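Local coordinates for macromomycin (Streptomyces macromomyceticus, PDB 2MCM), which binds non-covalently and carries the DNA-cleaving chromophore that is the cytotoxic component of the antibiotic auromomycin, at residues L25-A37 against V91-E103. Residues are numbered along the deposited sequence; the frame is centred on the assembly and turned at random.
Sequences LTPGTVYHVGQCA and VSCSAGLGSDSGE
Strands 30-37 and 93-98 run antiparallel in the immunoglobulin-like beta sandwich of the neocarzinostatin family, their axes 4.5 Å apart at closest approach and their N-to-C directions 160° apart. H32, G34 and C36 form hydrogen-bonded pairs with G98, G96 and S94, each joined by two N-H···O bonds; the H32 N to G98 O bond measures 2.8 Å. V33 with L97 and Q35 with A95 are the non-hydrogen-bonded pairs between them, and their side chains turn to the interior, where A95 and Q35 meet strand 62-68 of the second sheet. V33 and L97 lie side by side. In the L97 conformer described, CG sits between the backbone N and carbonyl carbon (chi1 76°), which turns CD1 toward Y31 and L25, 4.0 Å from both Y31 CB and L25 CD1, the two leucines meeting tip to tip. L25 CD1 also lies over one face of the Y31 ring, toward its rim.

On the opposite face, the glycines G34, G96 and G98 contribute no side chains beside H32, C36 and S94. H32 NE2 donates to D100 OD1 at 2.8 Å; OD1 lies close to the imidazole plane, while NE2 meets it from above the carboxylate plane. D53 binds ND1, so both ring nitrogens are held. Y31 OH donates to E103 OE1 at 2.5 Å and accepts from T26 N at 3.0 Å, while S99 OG accepts from S101 N in an ST turn.

C36 is disulfide-bonded to C46, and C93 to C88. Diol molecules, probably from the crystallisation liquor, bond to H32 O and S94 OG on the glycine-lined face, consistent with the family's chromophore-binding cleft. Two carboxylates thus fix the imidazole's rotation and probably favour its protonated form, while the tyrosine hydroxyl, gripped by two bonds, ties the 26-29 turn to E103.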
ATOM      1  N   LEU A  25       8.018  -1.779 -13.479  1.00 12.84           N
ATOM      2  CA  LEU A  25       8.820  -2.319 -12.392  1.00 12.47           C
ATOM      3  C   LEU A  25       9.940  -3.198 -12.944  1.00 12.93           C
ATOM      4  O   LEU A  25      10.053  -3.447 -14.176  1.00 14.02           O
ATOM      5  CB  LEU A  25       7.848  -3.262 -11.538  1.00 11.80           C
ATOM      6  CG  LEU A  25       6.588  -2.555 -11.061  1.00 11.95           C
ATOM      7  CD1 LEU A  25       5.711  -3.579 -10.267  1.00 13.95           C
ATOM      8  CD2 LEU A  25       6.895  -1.355 -10.213  1.00 13.67           C
ATOM      9  N   THR A  26      10.734  -3.718 -12.021  1.00 12.73           N
ATOM     10  CA  THR A  26      11.856  -4.593 -12.451  1.00 13.81           C
ATOM     11  C   THR A  26      11.482  -6.049 -12.422  1.00 13.45           C
ATOM     12  O   THR A  26      11.107  -6.467 -11.280  1.00 15.00           O
ATOM     13  CB  THR A  26      13.051  -4.325 -11.470  1.00 15.36           C
ATOM     14  OG1 THR A  26      13.328  -2.888 -11.556  1.00 17.17           O
ATOM     15  CG2 THR A  26      14.258  -5.193 -11.781  1.00 16.26           C
ATOM     16  N   PRO A  27      11.501  -6.730 -13.530  1.00 14.17           N
ATOM     17  CA  PRO A  27      11.103  -8.160 -13.528  1.00 14.99           C
ATOM     18  C   PRO A  27      11.874  -8.923 -12.499  1.00 15.71           C
ATOM     19  O   PRO A  27      13.137  -8.765 -12.376  1.00 15.96           O
ATOM     20  CB  PRO A  27      11.437  -8.625 -14.944  1.00 15.43           C
ATOM     21  CG  PRO A  27      11.272  -7.357 -15.761  1.00 16.14           C
ATOM     22  CD  PRO A  27      11.853  -6.242 -14.889  1.00 15.80           C
ATOM     23  N   GLY A  28      11.193  -9.810 -11.761  1.00 15.16           N
ATOM     24  CA  GLY A  28      11.805 -10.647 -10.754  1.00 15.09           C
ATOM     25  C   GLY A  28      11.989 -10.046  -9.416  1.00 14.71           C
ATOM     26  O   GLY A  28      12.441 -10.772  -8.483  1.00 16.43           O
ATOM     27  N   THR A  29      11.742  -8.762  -9.197  1.00 11.87           N
ATOM     28  CA  THR A  29      11.886  -8.167  -7.876  1.00 11.67           C
ATOM     29  C   THR A  29      10.531  -8.348  -7.112  1.00 10.97           C
ATOM     30  O   THR A  29       9.512  -8.247  -7.765  1.00 11.27           O
ATOM     31  CB  THR A  29      12.167  -6.613  -8.052  1.00 12.86           C
ATOM     32  OG1 THR A  29      13.467  -6.588  -8.705  1.00 14.90           O
ATOM     33  CG2 THR A  29      12.170  -5.897  -6.714  1.00 12.31           C
ATOM     34  N   VAL A  30      10.682  -8.552  -5.833  1.00 10.44           N
ATOM     35  CA  VAL A  30       9.527  -8.695  -4.957  1.00 11.21           C
ATOM     36  C   VAL A  30       9.113  -7.311  -4.486  1.00 10.75           C
ATOM     37  O   VAL A  30       9.982  -6.585  -3.948  1.00 11.82           O
ATOM     38  CB  VAL A  30       9.878  -9.580  -3.721  1.00 12.91           C
ATOM     39  CG1 VAL A  30       8.659  -9.629  -2.781  1.00 15.19           C
ATOM     40  CG2 VAL A  30      10.328 -10.976  -4.147  1.00 14.23           C
ATOM     41  N   TYR A  31       7.848  -6.948  -4.663  1.00  9.17           N
ATOM     42  CA  TYR A  31       7.299  -5.701  -4.159  1.00  8.72           C
ATOM     43  C   TYR A  31       6.303  -5.973  -3.043  1.00  8.67           C
ATOM     44  O   TYR A  31       5.496  -6.960  -3.155  1.00 10.45           O
ATOM     45  CB  TYR A  31       6.608  -4.941  -5.315  1.00  8.74           C
ATOM     46  CG  TYR A  31       7.626  -4.481  -6.351  1.00  8.80           C
ATOM     47  CD1 TYR A  31       8.058  -5.300  -7.361  1.00  8.83           C
ATOM     48  CD2 TYR A  31       8.201  -3.201  -6.184  1.00 10.19           C
ATOM     49  CE1 TYR A  31       9.033  -4.927  -8.324  1.00 10.69           C
ATOM     50  CE2 TYR A  31       9.118  -2.772  -7.153  1.00 10.10           C
ATOM     51  CZ  TYR A  31       9.533  -3.617  -8.128  1.00 10.37           C
ATOM     52  OH  TYR A  31      10.491  -3.258  -9.079  1.00 12.50           O
ATOM     53  N   HIS A  32       6.323  -5.251  -1.981  1.00  8.44           N
ATOM     54  CA  HIS A  32       5.413  -5.329  -0.844  1.00  8.81           C
ATOM     55  C   HIS A  32       4.254  -4.402  -1.134  1.00 10.48           C
ATOM     56  O   HIS A  32       4.436  -3.185  -1.277  1.00 10.70           O
ATOM     57  CB  HIS A  32       6.103  -4.867   0.471  1.00 10.52           C
ATOM     58  CG  HIS A  32       7.441  -5.541   0.628  1.00 12.47           C
ATOM     59  ND1 HIS A  32       7.566  -6.911   0.738  1.00 13.35           N
ATOM     60  CD2 HIS A  32       8.693  -5.038   0.638  1.00 14.07           C
ATOM     61  CE1 HIS A  32       8.895  -7.215   0.803  1.00 15.18           C
ATOM     62  NE2 HIS A  32       9.593  -6.072   0.799  1.00 15.27           N
ATOM     63  N   VAL A  33       3.049  -4.926  -1.260  1.00  7.59           N
ATOM     64  CA  VAL A  33       1.800  -4.183  -1.554  1.00  8.39           C
ATOM     65  C   VAL A  33       1.091  -3.869  -0.299  1.00  8.81           C
ATOM     66  O   VAL A  33       0.935  -4.813   0.608  1.00  9.28           O
ATOM     67  CB  VAL A  33       0.934  -5.066  -2.489  1.00  8.50           C
ATOM     68  CG1 VAL A  33      -0.361  -4.302  -2.811  1.00 10.82           C
ATOM     69  CG2 VAL A  33       1.653  -5.427  -3.775  1.00  9.95           C
ATOM     70  N   GLY A  34       0.677  -2.656   0.037  1.00  6.21           N
ATOM     71  CA  GLY A  34       0.007  -2.447   1.335  1.00  8.82           C
ATOM     72  C   GLY A  34      -0.679  -1.099   1.430  1.00  8.55           C
ATOM     73  O   GLY A  34      -0.538  -0.237   0.533  1.00 10.67           O
ATOM     74  N   GLN A  35      -1.423  -0.932   2.495  1.00  7.90           N
ATOM     75  CA  GLN A  35      -2.124   0.332   2.816  1.00  7.87           C
ATOM     76  C   GLN A  35      -1.307   0.958   3.930  1.00  8.46           C
ATOM     77  O   GLN A  35      -0.947   0.369   4.954  1.00  7.85           O
ATOM     78  CB  GLN A  35      -3.562   0.018   3.321  1.00  9.33           C
ATOM     79  CG  GLN A  35      -4.309   1.253   3.768  1.00  8.87           C
ATOM     80  CD  GLN A  35      -5.700   1.010   4.328  1.00  9.36           C
ATOM     81  OE1 GLN A  35      -6.106  -0.182   4.395  1.00  9.57           O
ATOM     82  NE2 GLN A  35      -6.373   2.070   4.707  1.00  8.84           N
ATOM     83  N   CYS A  36      -0.914   2.238   3.725  1.00  7.84           N
ATOM     84  CA  CYS A  36      -0.024   2.931   4.669  1.00  6.99           C
ATOM     85  C   CYS A  36      -0.414   4.396   4.898  1.00  8.99           C
ATOM     86  O   CYS A  36      -1.270   4.898   4.175  1.00  9.29           O
ATOM     87  CB  CYS A  36       1.402   2.939   4.044  1.00  8.37           C
ATOM     88  SG  CYS A  36       2.084   1.319   3.549  1.00  9.89           S
ATOM     89  N   ALA A  37       0.273   5.026   5.825  1.00  9.57           N
ATOM     90  CA  ALA A  37       0.031   6.446   6.118  1.00  9.77           C
ATOM     91  C   ALA A  37       1.314   6.918   6.796  1.00 11.95           C
ATOM     92  O   ALA A  37       2.097   6.141   7.250  1.00 10.27           O
ATOM     93  CB  ALA A  37      -1.125   6.628   7.113  1.00 10.64           C
ATOM     94  N   VAL A  91      -6.589  11.234   8.669  1.00 16.71           N
ATOM     95  CA  VAL A  91      -5.273  11.439   8.049  1.00 15.45           C
ATOM     96  C   VAL A  91      -5.352  10.820   6.657  1.00 16.07           C
ATOM     97  O   VAL A  91      -6.198  10.001   6.306  1.00 16.73           O
ATOM     98  CB  VAL A  91      -4.094  10.876   8.814  1.00 15.93           C
ATOM     99  CG1 VAL A  91      -3.997  11.566  10.178  0.60 15.90           C
ATOM    100  CG2 VAL A  91      -3.921   9.388   8.808  0.60 15.95           C
ATOM    101  N   SER A  92      -4.415  11.231   5.809  1.00 14.00           N
ATOM    102  CA  SER A  92      -4.351  10.708   4.442  1.00 14.42           C
ATOM    103  C   SER A  92      -3.667   9.325   4.403  1.00 13.40           C
ATOM    104  O   SER A  92      -2.550   9.183   4.905  1.00 16.28           O
ATOM    105  CB  SER A  92      -3.535  11.607   3.450  1.00 17.26           C
ATOM    106  OG  SER A  92      -4.232  12.855   3.363  1.00 19.02           O
ATOM    107  N   CYS A  93      -4.326   8.352   3.787  1.00 11.63           N
ATOM    108  CA  CYS A  93      -3.709   7.017   3.646  1.00 10.11           C
ATOM    109  C   CYS A  93      -3.500   6.700   2.187  1.00  9.35           C
ATOM    110  O   CYS A  93      -4.123   7.435   1.317  1.00  8.54           O
ATOM    111  CB  CYS A  93      -4.714   5.951   4.203  1.00  9.15           C
ATOM    112  SG  CYS A  93      -4.825   6.173   5.998  1.00 10.11           S
ATOM    113  N   SER A  94      -2.694   5.748   1.838  1.00  8.75           N
ATOM    114  CA  SER A  94      -2.487   5.372   0.463  1.00  8.38           C
ATOM    115  C   SER A  94      -2.478   3.850   0.305  1.00  8.73           C
ATOM    116  O   SER A  94      -2.428   3.108   1.311  1.00  7.80           O
ATOM    117  CB  SER A  94      -1.063   5.852  -0.016  1.00 10.05           C
ATOM    118  OG  SER A  94      -0.075   5.238   0.768  1.00 12.26           O
ATOM    119  N   ALA A  95      -2.553   3.394  -0.896  1.00  7.77           N
ATOM    120  CA  ALA A  95      -2.353   1.995  -1.298  1.00  8.83           C
ATOM    121  C   ALA A  95      -1.206   2.078  -2.339  1.00  8.02           C
ATOM    122  O   ALA A  95      -1.178   2.993  -3.176  1.00 10.12           O
ATOM    123  CB  ALA A  95      -3.598   1.361  -1.905  1.00 10.66           C
ATOM    124  N   GLY A  96      -0.256   1.125  -2.247  1.00  7.90           N
ATOM    125  CA  GLY A  96       0.824   1.231  -3.244  1.00  8.99           C
ATOM    126  C   GLY A  96       1.741   0.051  -3.037  1.00  9.76           C
ATOM    127  O   GLY A  96       1.333  -0.925  -2.352  1.00  9.88           O
ATOM    128  N   LEU A  97       2.912   0.062  -3.621  1.00  7.95           N
ATOM    129  CA  LEU A  97       3.877  -1.015  -3.519  1.00  9.30           C
ATOM    130  C   LEU A  97       5.315  -0.513  -3.536  1.00  9.29           C
ATOM    131  O   LEU A  97       5.528   0.561  -4.094  1.00 10.24           O
ATOM    132  CB  LEU A  97       3.537  -2.012  -4.625  1.00 11.90           C
ATOM    133  CG  LEU A  97       3.902  -1.709  -6.056  1.00 14.48           C
ATOM    134  CD1 LEU A  97       3.629  -2.876  -6.982  0.50 15.43           C
ATOM    135  CD2 LEU A  97       3.279  -0.427  -6.580  0.50 13.89           C
ATOM    136  N   GLY A  98       6.178  -1.260  -2.852  1.00  8.64           N
ATOM    137  CA  GLY A  98       7.587  -0.802  -2.861  1.00  9.45           C
ATOM    138  C   GLY A  98       8.462  -2.016  -2.621  1.00 10.06           C
ATOM    139  O   GLY A  98       8.055  -2.989  -1.965  1.00 10.31           O
ATOM    140  N   SER A  99       9.681  -1.956  -3.108  1.00 10.39           N
ATOM    141  CA  SER A  99      10.674  -3.016  -2.912  1.00 10.23           C
ATOM    142  C   SER A  99      11.515  -2.679  -1.675  1.00 10.90           C
ATOM    143  O   SER A  99      11.334  -1.679  -1.024  1.00 12.14           O
ATOM    144  CB  SER A  99      11.529  -3.158  -4.163  1.00 11.32           C
ATOM    145  OG  SER A  99      12.448  -1.995  -4.154  1.00 11.73           O
ATOM    146  N   ASP A 100      12.466  -3.590  -1.377  1.00 12.29           N
ATOM    147  CA  ASP A 100      13.344  -3.373  -0.209  1.00 16.41           C
ATOM    148  C   ASP A 100      14.257  -2.148  -0.419  1.00 16.37           C
ATOM    149  O   ASP A 100      14.784  -1.678   0.599  1.00 19.60           O
ATOM    150  CB  ASP A 100      14.129  -4.632   0.109  1.00 20.22           C
ATOM    151  CG  ASP A 100      13.171  -5.713   0.668  1.00 24.12           C
ATOM    152  OD1 ASP A 100      12.240  -5.367   1.400  1.00 23.85           O
ATOM    153  OD2 ASP A 100      13.382  -6.912   0.402  1.00 27.95           O
ATOM    154  N   SER A 101      14.359  -1.672  -1.631  1.00 15.63           N
ATOM    155  CA  SER A 101      15.207  -0.465  -1.866  1.00 15.21           C
ATOM    156  C   SER A 101      14.382   0.762  -1.944  1.00 16.44           C
ATOM    157  O   SER A 101      14.889   1.888  -2.239  1.00 15.11           O
ATOM    158  CB  SER A 101      15.989  -0.669  -3.151  1.00 16.48           C
ATOM    159  OG  SER A 101      15.084  -0.451  -4.243  0.70 16.11           O
ATOM    160  N   GLY A 102      13.065   0.691  -1.744  1.00 13.25           N
ATOM    161  CA  GLY A 102      12.242   1.889  -1.784  1.00 14.70           C
ATOM    162  C   GLY A 102      11.806   2.222  -3.184  1.00 13.77           C
ATOM    163  O   GLY A 102      11.074   3.245  -3.365  1.00 18.36           O
ATOM    164  N   GLU A 103      12.058   1.420  -4.162  1.00 12.47           N
ATOM    165  CA  GLU A 103      11.570   1.631  -5.524  1.00 13.31           C
ATOM    166  C   GLU A 103      10.062   1.281  -5.554  1.00 15.19           C
ATOM    167  O   GLU A 103       9.664   0.155  -5.118  1.00 12.71           O
ATOM    168  CB  GLU A 103      12.273   0.636  -6.457  1.00 14.83           C
ATOM    169  CG  GLU A 103      11.919   0.881  -7.895  1.00 19.17           C
ATOM    170  CD  GLU A 103      12.002  -0.109  -8.966  1.00 23.53           C
ATOM    171  OE1 GLU A 103      12.083  -1.298  -8.876  1.00 23.59           O
ATOM    172  OE2 GLU A 103      12.058   0.514 -10.079  1.00 27.40           O
TER
HETATM  173  O   HOH W   1      12.245  -6.176  -2.524  1.00 20.30           O
HETATM  174  O   HOH W   2       0.759   2.586   0.561  1.00 18.80           O